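Local coordinates for nisin leader peptide-processing serine protease NisP (Lactococcus lactis subsp. lactis, PDB 4MZD), which acts as the nisin leader peptidase, a subtilisin-like enzyme that probably cuts the leader by serine-protease chemistry and can also cleave itself towards its C terminus, at residues Ile94-Asp100 and Thr169-Val175; Phe127-Glu131 and Gly177-Lys182; Val200-Ser204 and Thr356-Ser360; Ala205-Ile211 and Val275-Pro279. All coordinates share one frame; numbering follows the deposited sequence.

Interaction 1: Ile94-Asp100 and Thr169-Val175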
loop_
_atom_site.group_PDB
_atom_site.type_symbol
_atom_site.label_atom_id
_atom_site.label_comp_id
_atom_site.label_asym_id
_atom_site.label_seq_id
_atom_site.Cartn_x
_atom_site.Cartn_y
_atom_site.Cartn_z
ATOM N N ILE A 94 -3.709 -8.798 17.218
ATOM C CA ILE A 94 -3.358 -7.758 16.260
ATOM C C ILE A 94 -3.856 -8.150 14.872
ATOM O O ILE A 94 -3.861 -9.330 14.514
ATOM C CB ILE A 94 -1.818 -7.551 16.248
ATOM C CG1 ILE A 94 -1.401 -6.451 15.275
ATOM C CG2 ILE A 94 -1.088 -8.850 15.905
ATOM C CD1 ILE A 94 -1.921 -5.084 15.634
ATOM N N SER A 95 -4.284 -7.163 14.091
ATOM C CA SER A 95 -4.603 -7.427 12.697
ATOM C C SER A 95 -4.324 -6.222 11.829
ATOM O O SER A 95 -4.293 -5.084 12.299
ATOM C CB SER A 95 -6.061 -7.846 12.528
ATOM O OG SER A 95 -6.928 -6.810 12.954
ATOM N N VAL A 96 -4.118 -6.497 10.548
ATOM C CA VAL A 96 -4.022 -5.456 9.539
ATOM C C VAL A 96 -5.270 -5.505 8.670
ATOM O O VAL A 96 -5.655 -6.574 8.179
ATOM C CB VAL A 96 -2.776 -5.635 8.645
ATOM C CG1 VAL A 96 -2.702 -4.528 7.609
ATOM C CG2 VAL A 96 -1.501 -5.667 9.496
ATOM N N GLY A 97 -5.913 -4.354 8.493
ATOM C CA GLY A 97 -7.021 -4.258 7.565
ATOM C C GLY A 97 -6.505 -3.866 6.195
ATOM O O GLY A 97 -5.849 -2.836 6.055
ATOM N N ILE A 98 -6.780 -4.690 5.190
ATOM C CA ILE A 98 -6.250 -4.463 3.854
ATOM C C ILE A 98 -7.341 -3.900 2.954
ATOM O O ILE A 98 -8.325 -4.586 2.656
ATOM C CB ILE A 98 -5.690 -5.748 3.222
ATOM C CG1 ILE A 98 -4.737 -6.474 4.175
ATOM C CG2 ILE A 98 -4.980 -5.415 1.908
ATOM C CD1 ILE A 98 -4.265 -7.809 3.621
ATOM N N ILE A 99 -7.170 -2.647 2.544
ATOM C CA ILE A 99 -8.138 -1.964 1.695
ATOM C C ILE A 99 -7.600 -2.039 0.268
ATOM O O ILE A 99 -6.653 -1.341 -0.093
ATOM C CB ILE A 99 -8.322 -0.512 2.158
ATOM C CG1 ILE A 99 -8.884 -0.497 3.587
ATOM C CG2 ILE A 99 -9.230 0.240 1.202
ATOM C CD1 ILE A 99 -9.095 0.898 4.180
ATOM N N ASP A 100 -8.172 -2.935 -0.529
ATOM C CA ASP A 100 -7.561 -3.290 -1.801
ATOM C C ASP A 100 -8.578 -4.039 -2.660
ATOM O O ASP A 100 -9.785 -3.845 -2.499
ATOM C CB ASP A 100 -6.267 -4.089 -1.564
ATOM C CG ASP A 100 -5.226 -3.847 -2.637
ATOM O OD1 ASP A 100 -5.464 -4.286 -3.779
ATOM O OD2 ASP A 100 -4.174 -3.242 -2.333
ATOM N N THR A 169 -2.802 -11.783 11.505
ATOM C CA THR A 169 -4.185 -11.739 11.055
ATOM C C THR A 169 -4.419 -10.581 10.097
ATOM O O THR A 169 -3.994 -9.450 10.355
ATOM C CB THR A 169 -5.140 -11.633 12.254
ATOM O OG1 THR A 169 -4.911 -12.747 13.124
ATOM C CG2 THR A 169 -6.585 -11.658 11.804
ATOM N N VAL A 170 -5.083 -10.875 8.984
ATOM C CA VAL A 170 -5.506 -9.839 8.049
ATOM C C VAL A 170 -7.013 -9.892 7.834
ATOM O O VAL A 170 -7.604 -10.976 7.705
ATOM C CB VAL A 170 -4.765 -9.924 6.696
ATOM C CG1 VAL A 170 -3.285 -9.687 6.910
ATOM C CG2 VAL A 170 -5.018 -11.250 6.001
ATOM N N ASN A 171 -7.624 -8.709 7.819
ATOM C CA ASN A 171 -9.036 -8.549 7.522
ATOM C C ASN A 171 -9.161 -7.783 6.210
ATOM O O ASN A 171 -8.313 -6.946 5.910
ATOM C CB ASN A 171 -9.742 -7.838 8.674
ATOM C CG ASN A 171 -9.794 -8.692 9.928
ATOM O OD1 ASN A 171 -10.239 -9.836 9.895
ATOM N ND2 ASN A 171 -9.312 -8.148 11.029
ATOM N N ILE A 172 -10.192 -8.080 5.427
ATOM C CA ILE A 172 -10.218 -7.732 4.010
ATOM C C ILE A 172 -11.356 -6.787 3.657
ATOM O O ILE A 172 -12.525 -7.098 3.886
ATOM C CB ILE A 172 -10.369 -9.015 3.167
ATOM C CG1 ILE A 172 -9.310 -10.046 3.569
ATOM C CG2 ILE A 172 -10.350 -8.699 1.682
ATOM C CD1 ILE A 172 -7.900 -9.571 3.402
ATOM N N TYR A 173 -10.997 -5.649 3.062
ATOM C CA TYR A 173 -11.956 -4.612 2.686
ATOM C C TYR A 173 -11.789 -4.336 1.200
ATOM O O TYR A 173 -10.776 -3.783 0.771
ATOM C CB TYR A 173 -11.758 -3.359 3.560
ATOM C CG TYR A 173 -11.878 -3.755 5.008
ATOM C CD1 TYR A 173 -13.124 -3.902 5.603
ATOM C CD2 TYR A 173 -10.756 -4.088 5.753
ATOM C CE1 TYR A 173 -13.245 -4.346 6.907
ATOM C CE2 TYR A 173 -10.870 -4.533 7.062
ATOM C CZ TYR A 173 -12.112 -4.656 7.633
ATOM O OH TYR A 173 -12.217 -5.105 8.929
ATOM N N ARG A 174 -12.765 -4.770 0.407
ATOM C CA ARG A 174 -12.634 -4.705 -1.040
ATOM C C ARG A 174 -13.174 -3.392 -1.590
ATOM O O ARG A 174 -14.342 -3.053 -1.376
ATOM C CB ARG A 174 -13.344 -5.885 -1.706
ATOM C CG ARG A 174 -13.126 -5.933 -3.209
ATOM C CD ARG A 174 -13.473 -7.261 -3.852
ATOM N NE ARG A 174 -14.905 -7.494 -3.991
ATOM C CZ ARG A 174 -15.649 -7.120 -5.032
ATOM N NH1 ARG A 174 -16.940 -7.421 -5.052
ATOM N NH2 ARG A 174 -15.117 -6.472 -6.055
ATOM N N VAL A 175 -12.310 -2.672 -2.307
ATOM C CA VAL A 175 -12.674 -1.398 -2.921
ATOM C C VAL A 175 -12.389 -1.359 -4.422
ATOM O O VAL A 175 -12.550 -0.318 -5.054
ATOM C CB VAL A 175 -12.006 -0.187 -2.221
ATOM C CG1 VAL A 175 -12.440 -0.104 -0.764
ATOM C CG2 VAL A 175 -10.489 -0.245 -2.350
HETATM O O HOH W 1 -2.717 -11.844 14.381
#
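Asp100 O is gripped at two points by the adjoining strand: Val175 N gives it a nearly straight bond (2.8 Å, 171° at the hydrogen), and Arg174 CA comes to 3.3 Å as a CA-H...O contact. Tyr173 O likewise takes Asp100 N while Ile99 CA lies close. Six backbone bonds, among them Ile98 N to Asn171 O at 2.8 Å, join residues 94-100 and 169-175 in the alternating ladder of a parallel sheet. On the face of Val96, Ile98 and Val170, the extended end of Ile98 (chi2 175°) lays CD1 against Val170 CB at 3.8 Å. On the opposite face the Tyr173 ring turns an edge to Gly97, whose lack of a side chain lets that edge come close, Gly97 CA lying in the ring plane 3.9 Å from Tyr173 CE2; the ring's hydroxyl is bonded to Asp196 and Asn198. Asp100 OD1 meets His147 ND1, as expected of the predicted charge relay of subtilases. The pair belongs to the core sheet of the fold: strand 200-210 borders 95-100, strand 117-120 borders 169-174, helix 147-156 packs on Ile98, and helix 183-195 packs on Ile99 and Tyr173.

Interaction 2: Phe127-Glu131 and Gly177-Lys182; sequences FDNEE and GENLSK
Phe127 and Leu180 form the tight part of this contact between two loops: residues 127-131 precede helix 147-156, and the loop of residues 177-182 leads directly into helix 183-195. With CG anti to the backbone N (chi1 -176°), the Phe127 ring reaches over to the second loop. Leu180 CB sits over one face in a CH-pi contact, 3.6 Å from the ring centroid, and Ser181 O lies near the ring plane at the edge, 3.3 Å from Phe127 CE1. Beside the ring, the side chain of Lys182, bent at chi2 (-75°), carries NZ to Asp128 OD2 at 2.8 Å. This salt bridge reaches the oxygen on its syn side, somewhat out of the carboxylate plane, and lies on the solvent side, where Asp128 is exposed.

Glu131, at the other end, is buried but watery in its surroundings. Its OE1 accepts Phe127 N through the anti lone pair, which ties the 127-131 turn to its own side chain, and its OE2 accepts Glu178 N at 2.8 Å through the syn lone pair. One water accepts from both Gly177 N and Asn179 N and lies 2.7 Å from Glu131 OE1, filling the bend of the second loop. A second water bridges outwards, between Glu131 OE2 and Glu178 OE1, and so stands between two carboxylates of like charge. Thus the apolar half is packed directly, ring on methylene, whereas the acidic half is packed partly through solvent. The bonding is consistent with an ionised Glu131, whose two oxygens each take an N-H, one from either loop.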
loop_
_atom_site.group_PDB
_atom_site.type_symbol
_atom_site.label_atom_id
_atom_site.label_comp_id
_atom_site.label_asym_id
_atom_site.label_seq_id
_atom_site.Cartn_x
_atom_site.Cartn_y
_atom_site.Cartn_z
ATOM N N PHE A 127 -17.187 0.610 -10.827
ATOM C CA PHE A 127 -16.744 1.970 -11.101
ATOM C C PHE A 127 -17.655 2.620 -12.137
ATOM O O PHE A 127 -17.609 2.263 -13.313
ATOM C CB PHE A 127 -15.297 1.948 -11.596
ATOM C CG PHE A 127 -14.705 3.307 -11.811
ATOM C CD1 PHE A 127 -14.172 4.027 -10.749
ATOM C CD2 PHE A 127 -14.658 3.863 -13.082
ATOM C CE1 PHE A 127 -13.611 5.279 -10.949
ATOM C CE2 PHE A 127 -14.099 5.112 -13.288
ATOM C CZ PHE A 127 -13.576 5.823 -12.220
ATOM N N ASP A 128 -18.488 3.558 -11.680
ATOM C CA ASP A 128 -19.408 4.308 -12.538
ATOM C C ASP A 128 -20.148 3.408 -13.531
ATOM O O ASP A 128 -20.298 3.728 -14.714
ATOM C CB ASP A 128 -18.687 5.474 -13.220
ATOM C CG ASP A 128 -18.335 6.588 -12.246
ATOM O OD1 ASP A 128 -18.974 6.673 -11.173
ATOM O OD2 ASP A 128 -17.419 7.380 -12.538
ATOM N N ASN A 129 -20.621 2.281 -13.015
ATOM C CA ASN A 129 -21.450 1.337 -13.761
ATOM C C ASN A 129 -20.799 0.687 -14.968
ATOM O O ASN A 129 -21.487 0.239 -15.882
ATOM C CB ASN A 129 -22.799 1.954 -14.132
ATOM C CG ASN A 129 -23.810 1.817 -13.023
ATOM O OD1 ASN A 129 -24.070 0.712 -12.543
ATOM N ND2 ASN A 129 -24.353 2.937 -12.574
ATOM N N GLU A 130 -19.477 0.617 -14.959
ATOM C CA GLU A 130 -18.749 -0.024 -16.043
ATOM C C GLU A 130 -18.569 -1.515 -15.786
ATOM O O GLU A 130 -18.067 -2.244 -16.642
ATOM C CB GLU A 130 -17.406 0.674 -16.241
ATOM C CG GLU A 130 -17.582 2.154 -16.519
ATOM C CD GLU A 130 -16.281 2.914 -16.618
ATOM O OE1 GLU A 130 -15.207 2.275 -16.611
ATOM O OE2 GLU A 130 -16.340 4.163 -16.705
ATOM N N GLU A 131 -19.002 -1.965 -14.612
ATOM C CA GLU A 131 -18.774 -3.339 -14.194
ATOM C C GLU A 131 -20.080 -4.015 -13.803
ATOM O O GLU A 131 -20.391 -4.154 -12.620
ATOM C CB GLU A 131 -17.795 -3.369 -13.025
ATOM C CG GLU A 131 -16.558 -2.529 -13.263
ATOM C CD GLU A 131 -15.573 -2.651 -12.129
ATOM O OE1 GLU A 131 -15.482 -1.707 -11.319
ATOM O OE2 GLU A 131 -14.895 -3.699 -12.049
ATOM N N GLY A 177 -13.147 -3.676 -8.129
ATOM C CA GLY A 177 -13.638 -4.799 -8.899
ATOM C C GLY A 177 -12.516 -5.246 -9.814
ATOM O O GLY A 177 -11.621 -5.975 -9.401
ATOM N N GLU A 178 -12.540 -4.776 -11.057
ATOM C CA GLU A 178 -11.475 -5.106 -11.992
ATOM C C GLU A 178 -10.720 -3.894 -12.519
ATOM O O GLU A 178 -9.759 -4.049 -13.275
ATOM C CB GLU A 178 -12.015 -5.937 -13.152
ATOM C CG GLU A 178 -12.464 -7.307 -12.731
ATOM C CD GLU A 178 -12.952 -8.114 -13.900
ATOM O OE1 GLU A 178 -13.985 -7.735 -14.493
ATOM O OE2 GLU A 178 -12.294 -9.116 -14.243
ATOM N N ASN A 179 -11.133 -2.692 -12.137
ATOM C CA ASN A 179 -10.421 -1.527 -12.651
ATOM C C ASN A 179 -10.148 -0.434 -11.625
ATOM O O ASN A 179 -9.189 -0.532 -10.865
ATOM C CB ASN A 179 -11.058 -0.976 -13.940
ATOM C CG ASN A 179 -12.433 -0.363 -13.715
ATOM O OD1 ASN A 179 -13.303 -0.972 -13.098
ATOM N ND2 ASN A 179 -12.629 0.859 -14.217
ATOM N N LEU A 180 -10.969 0.612 -11.616
ATOM C CA LEU A 180 -10.719 1.768 -10.763
ATOM C C LEU A 180 -11.634 1.791 -9.535
ATOM O O LEU A 180 -12.593 1.018 -9.427
ATOM C CB LEU A 180 -10.840 3.054 -11.578
ATOM C CG LEU A 180 -9.841 3.153 -12.736
ATOM C CD1 LEU A 180 -10.230 4.261 -13.698
ATOM C CD2 LEU A 180 -8.425 3.360 -12.204
ATOM N N SER A 181 -11.322 2.691 -8.612
ATOM C CA SER A 181 -12.080 2.836 -7.383
ATOM C C SER A 181 -12.434 4.307 -7.167
ATOM O O SER A 181 -12.130 5.159 -8.002
ATOM C CB SER A 181 -11.281 2.247 -6.211
ATOM O OG SER A 181 -11.988 2.321 -4.986
ATOM N N LYS A 182 -13.107 4.580 -6.055
ATOM C CA LYS A 182 -13.585 5.926 -5.724
ATOM C C LYS A 182 -13.233 6.253 -4.283
ATOM O O LYS A 182 -13.241 5.372 -3.424
ATOM C CB LYS A 182 -15.107 6.017 -5.882
ATOM C CG LYS A 182 -15.617 5.843 -7.301
ATOM C CD LYS A 182 -15.366 7.080 -8.147
ATOM C CE LYS A 182 -16.160 7.022 -9.440
ATOM N NZ LYS A 182 -15.961 8.251 -10.253
HETATM O O HOH W 2 -13.046 -1.652 -10.072
HETATM O O HOH W 3 -15.516 -5.807 -13.782
#

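Interaction 3: Val200-Ser204 and Thr356-Ser360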
loop_
_atom_site.group_PDB
_atom_site.type_symbol
_atom_site.label_atom_id
_atom_site.label_comp_id
_atom_site.label_asym_id
_atom_site.label_seq_id
_atom_site.Cartn_x
_atom_site.Cartn_y
_atom_site.Cartn_z
ATOM N N VAL A 200 -3.819 -1.384 12.391
ATOM C CA VAL A 200 -3.061 -0.945 11.228
ATOM C C VAL A 200 -3.926 -1.173 9.994
ATOM O O VAL A 200 -4.532 -2.233 9.845
ATOM C CB VAL A 200 -1.722 -1.708 11.094
ATOM C CG1 VAL A 200 -0.948 -1.222 9.876
ATOM C CG2 VAL A 200 -0.891 -1.571 12.376
ATOM N N ILE A 201 -4.002 -0.154 9.137
ATOM C CA ILE A 201 -4.833 -0.178 7.939
ATOM C C ILE A 201 -3.938 0.126 6.739
ATOM O O ILE A 201 -3.277 1.165 6.697
ATOM C CB ILE A 201 -5.972 0.867 8.054
ATOM C CG1 ILE A 201 -6.888 0.533 9.241
ATOM C CG2 ILE A 201 -6.770 0.950 6.771
ATOM C CD1 ILE A 201 -7.895 1.619 9.584
ATOM N N ASN A 202 -3.912 -0.795 5.776
ATOM C CA ASN A 202 -3.039 -0.712 4.609
ATOM C C ASN A 202 -3.811 -0.256 3.384
ATOM O O ASN A 202 -4.800 -0.896 3.008
ATOM C CB ASN A 202 -2.431 -2.098 4.336
ATOM C CG ASN A 202 -1.387 -2.081 3.228
ATOM O OD1 ASN A 202 -0.194 -1.971 3.498
ATOM N ND2 ASN A 202 -1.830 -2.163 1.978
ATOM N N ILE A 203 -3.355 0.829 2.759
ATOM C CA ILE A 203 -3.987 1.346 1.546
ATOM C C ILE A 203 -2.953 1.462 0.414
ATOM O O ILE A 203 -2.251 2.472 0.270
ATOM C CB ILE A 203 -4.682 2.706 1.779
ATOM C CG1 ILE A 203 -5.570 2.654 3.027
ATOM C CG2 ILE A 203 -5.486 3.099 0.543
ATOM C CD1 ILE A 203 -6.345 3.921 3.250
ATOM N N SER A 204 -2.865 0.414 -0.402
ATOM C CA SER A 204 -1.931 0.364 -1.525
ATOM C C SER A 204 -2.564 0.905 -2.814
ATOM O O SER A 204 -2.499 0.276 -3.872
ATOM C CB SER A 204 -1.440 -1.071 -1.728
ATOM O OG SER A 204 -0.553 -1.442 -0.683
ATOM N N THR A 356 4.401 -0.732 0.738
ATOM C CA THR A 356 3.432 -0.349 1.757
ATOM C C THR A 356 3.090 -1.477 2.746
ATOM O O THR A 356 3.181 -1.279 3.952
ATOM C CB THR A 356 2.195 0.262 1.065
ATOM O OG1 THR A 356 2.629 1.369 0.267
ATOM C CG2 THR A 356 1.182 0.774 2.064
ATOM N N PRO A 357 2.738 -2.678 2.250
ATOM C CA PRO A 357 2.397 -3.769 3.175
ATOM C C PRO A 357 3.572 -4.247 4.016
ATOM O O PRO A 357 3.346 -4.799 5.100
ATOM C CB PRO A 357 1.911 -4.890 2.240
ATOM C CG PRO A 357 2.466 -4.531 0.888
ATOM C CD PRO A 357 2.395 -3.033 0.866
ATOM N N LYS A 358 4.797 -4.082 3.530
ATOM C CA LYS A 358 5.952 -4.426 4.350
ATOM C C LYS A 358 5.968 -3.536 5.590
ATOM O O LYS A 358 6.198 -3.996 6.706
ATOM C CB LYS A 358 7.257 -4.275 3.568
ATOM C CG LYS A 358 7.408 -5.233 2.396
ATOM C CD LYS A 358 8.792 -5.055 1.767
ATOM C CE LYS A 358 9.166 -6.129 0.755
ATOM N NZ LYS A 358 8.499 -5.974 -0.564
ATOM N N VAL A 359 5.707 -2.245 5.393
ATOM C CA VAL A 359 5.626 -1.317 6.505
ATOM C C VAL A 359 4.415 -1.627 7.395
ATOM O O VAL A 359 4.530 -1.637 8.623
ATOM C CB VAL A 359 5.612 0.137 5.996
ATOM C CG1 VAL A 359 5.446 1.111 7.154
ATOM C CG2 VAL A 359 6.902 0.426 5.228
ATOM N N SER A 360 3.257 -1.889 6.793
ATOM C CA SER A 360 2.066 -2.198 7.593
ATOM C C SER A 360 2.271 -3.406 8.498
ATOM O O SER A 360 1.929 -3.377 9.679
ATOM C CB SER A 360 0.862 -2.459 6.696
ATOM O OG SER A 360 0.497 -1.276 6.029
#
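Asn202 and Ser360 meet where the subtilisin fold lays a helix on its central parallel sheet: the first turn, 356-360, of helix 356-370, which begins just after the predicted nucleophile Ser353, runs almost exactly antiparallel to strand 200-203, with the segment axes 8.4 Å apart. The Asn202 amide does most of the joining. A chi1 of -174° swings it opposite the backbone N and sends the group straight off the strand into the first turn of the helix. There OD1 accepts from Ser360 OG at 2.7 Å, in the carbonyl plane and on a lone pair, with a C=O...donor angle of 118°. The same oxygen nestles among carbons, Pro357 CA standing 3.2 Å from it.

The other end of the amide faces onward along the strand, towards Ser204. Asn202 ND2 donates to Ser204 OG, which lies close to the amide plane, so bonds at both ends fix the rotation of the flat group. Ser204 OG is in turn bonded to Ser353 O, making Asn202 a second-shell residue of the predicted catalytic site. Thr356 approaches the amide obliquely with its methyl, while its hydroxyl is turned to Asn352 O. Helix 147-156 flanks the contact through Val151 and Ile155, and strand 241-245 touches Thr356 and Ser360. Towards the start of the strand the contact passes to van der Waals packing, Val200 CG1 lying 3.9 Å from Ser360 CB and 3.6 Å from Ser360 O.

Interaction 4: Ala205-Ile211 and Val275-Pro279; sequences AGQYLMI and VVDAP
Leu209 and Ala278 show most plainly how bump meets hollow in this antiparallel pair. The alanine ends at its CB, and Leu209 CD1 packs on that CB at 3.6 Å; next along the same face, Val276 CG2 lies against Leu209 CB at 3.9 Å. Past the strand end the Ile211 side chain crosses that of Val276 at about a right angle, CG2 to CG2. On the face of Tyr208 and Met210 the shape is different: Val275 is a fork seated between two neighbours, CG1 towards Tyr208 CB and CG2 towards Met210 CG at 4.1 Å. Helix 256-264 packs on this side, and helix 222-238 on that of Leu209.

Tyr208 spans the strands differently. Its ring plane stands 56° from the carboxylate of Asp277, CE1 coming within 3.6 Å of Asp277 CG, while its hydroxyl is bonded to Asp249 and Asn302, the latter also serving Asp277 OD2. Four backbone bonds hold the ladder, two each in the hydrogen-bonded pairs Gln207-Ala278 and Leu209-Val276. Beyond it Gly206, with no side chain, lets its CA come within 3.2 Å of Ala278 O, just where the cis peptide before Pro279 turns the second strand away.

Asp277 carries the chemistry. Gly247 N also bonds its OD2, and OD1 makes a salt bridge with Arg488, the last residue modelled, whose strand 486-487 pairs with 200-210 through Gly206. A fixed acid receiving a terminal arginine is consistent with a specificity pocket for arginine, the residue that ends the nisin leader, and with a tail left in the cleft by autocleavage.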
loop_
_atom_site.group_PDB
_atom_site.type_symbol
_atom_site.label_atom_id
_atom_site.label_comp_id
_atom_site.label_asym_id
_atom_site.label_seq_id
_atom_site.Cartn_x
_atom_site.Cartn_y
_atom_site.Cartn_z
ATOM N N ALA A 205 -3.153 2.092 -2.707
ATOM C CA ALA A 205 -3.934 2.708 -3.778
ATOM C C ALA A 205 -4.033 4.189 -3.467
ATOM O O ALA A 205 -3.858 4.586 -2.319
ATOM C CB ALA A 205 -5.326 2.104 -3.825
ATOM N N GLY A 206 -4.338 5.010 -4.466
ATOM C CA GLY A 206 -4.443 6.435 -4.222
ATOM C C GLY A 206 -4.858 7.207 -5.451
ATOM O O GLY A 206 -5.241 6.633 -6.471
ATOM N N GLN A 207 -4.787 8.530 -5.342
ATOM C CA GLN A 207 -5.180 9.418 -6.423
ATOM C C GLN A 207 -4.587 10.796 -6.164
ATOM O O GLN A 207 -4.318 11.168 -5.014
ATOM C CB GLN A 207 -6.703 9.547 -6.493
ATOM C CG GLN A 207 -7.280 10.243 -5.273
ATOM C CD GLN A 207 -8.793 10.141 -5.157
ATOM O OE1 GLN A 207 -9.301 9.590 -4.193
ATOM N NE2 GLN A 207 -9.512 10.691 -6.121
ATOM N N TYR A 208 -4.410 11.568 -7.229
ATOM C CA TYR A 208 -3.978 12.952 -7.077
ATOM C C TYR A 208 -5.183 13.879 -7.001
ATOM O O TYR A 208 -6.110 13.792 -7.822
ATOM C CB TYR A 208 -3.051 13.381 -8.224
ATOM C CG TYR A 208 -1.848 12.485 -8.331
ATOM C CD1 TYR A 208 -0.897 12.452 -7.319
ATOM C CD2 TYR A 208 -1.683 11.638 -9.413
ATOM C CE1 TYR A 208 0.188 11.601 -7.383
ATOM C CE2 TYR A 208 -0.595 10.782 -9.490
ATOM C CZ TYR A 208 0.336 10.773 -8.471
ATOM O OH TYR A 208 1.420 9.928 -8.523
ATOM N N LEU A 209 -5.157 14.765 -6.009
ATOM C CA LEU A 209 -6.214 15.748 -5.799
ATOM C C LEU A 209 -5.627 17.148 -5.924
ATOM O O LEU A 209 -4.599 17.443 -5.314
ATOM C CB LEU A 209 -6.808 15.584 -4.400
ATOM C CG LEU A 209 -7.412 14.213 -4.077
ATOM C CD1 LEU A 209 -7.863 14.162 -2.631
ATOM C CD2 LEU A 209 -8.573 13.893 -5.006
ATOM N N MET A 210 -6.278 18.006 -6.709
ATOM C CA MET A 210 -5.906 19.417 -6.753
ATOM C C MET A 210 -6.878 20.129 -5.827
ATOM O O MET A 210 -8.073 20.214 -6.120
ATOM C CB MET A 210 -5.980 19.968 -8.182
ATOM C CG MET A 210 -5.237 21.307 -8.374
ATOM S SD MET A 210 -5.199 21.994 -10.103
ATOM C CE MET A 210 -6.885 22.637 -10.211
ATOM N N ILE A 211 -6.373 20.610 -4.694
ATOM C CA ILE A 211 -7.247 21.037 -3.604
ATOM C C ILE A 211 -7.417 22.551 -3.507
ATOM O O ILE A 211 -8.120 23.041 -2.627
ATOM C CB ILE A 211 -6.804 20.455 -2.241
ATOM C CG1 ILE A 211 -5.405 20.943 -1.851
ATOM C CG2 ILE A 211 -6.843 18.944 -2.291
ATOM C CD1 ILE A 211 -5.031 20.631 -0.407
ATOM N N VAL A 275 -1.449 20.426 -5.521
ATOM C CA VAL A 275 -1.718 19.025 -5.808
ATOM C C VAL A 275 -1.156 18.162 -4.691
ATOM O O VAL A 275 -0.033 18.381 -4.226
ATOM C CB VAL A 275 -1.078 18.595 -7.140
ATOM C CG1 VAL A 275 -1.450 17.150 -7.461
ATOM C CG2 VAL A 275 -1.518 19.524 -8.259
ATOM N N VAL A 276 -1.957 17.193 -4.257
ATOM C CA VAL A 276 -1.526 16.219 -3.261
ATOM C C VAL A 276 -1.755 14.793 -3.762
ATOM O O VAL A 276 -2.629 14.545 -4.599
ATOM C CB VAL A 276 -2.239 16.431 -1.906
ATOM C CG1 VAL A 276 -1.965 17.831 -1.380
ATOM C CG2 VAL A 276 -3.737 16.194 -2.035
ATOM N N ASP A 277 -0.942 13.879 -3.239
ATOM C CA ASP A 277 -1.029 12.438 -3.462
ATOM C C ASP A 277 -1.800 11.910 -2.248
ATOM O O ASP A 277 -1.285 11.916 -1.129
ATOM C CB ASP A 277 0.409 11.889 -3.533
ATOM C CG ASP A 277 0.499 10.452 -4.030
ATOM O OD1 ASP A 277 -0.537 9.754 -4.053
ATOM O OD2 ASP A 277 1.629 10.021 -4.370
ATOM N N ALA A 278 -3.058 11.529 -2.462
ATOM C CA ALA A 278 -3.965 11.152 -1.374
ATOM C C ALA A 278 -4.319 9.659 -1.388
ATOM O O ALA A 278 -4.529 9.085 -2.453
ATOM C CB ALA A 278 -5.234 11.986 -1.460
ATOM N N PRO A 279 -4.460 9.036 -0.202
ATOM C CA PRO A 279 -4.438 9.649 1.138
ATOM C C PRO A 279 -3.072 9.711 1.832
ATOM O O PRO A 279 -3.023 10.013 3.022
ATOM C CB PRO A 279 -5.376 8.740 1.936
ATOM C CG PRO A 279 -5.163 7.387 1.312
ATOM C CD PRO A 279 -4.996 7.662 -0.162
#

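Interactions 1 and 3 lie at the predicted catalytic centre; interactions 2 and 4 lie further out. Interactions 1 and 3 share the core sheet, their centres about 9 Å apart: Gly97 O lies 2.8 Å from Asn202 N, probably hydrogen-bonded, and Asp100 OD2 is 3.5 Å from Ser204 CB. Between them they supply the predicted charge-relay aspartate and a second-shell partner of Ser353. Interaction 4 prolongs strand 200-210 beyond Ser204, its centre about 17 Å from that of interaction 3, and touches it through Pro279 CG and Ile203 CD1 at 4.1 Å. Interaction 2 is a loop contact, but Ser181 OG and Val175 O, at 2.7 Å, probably hydrogen-bond it to interaction 1.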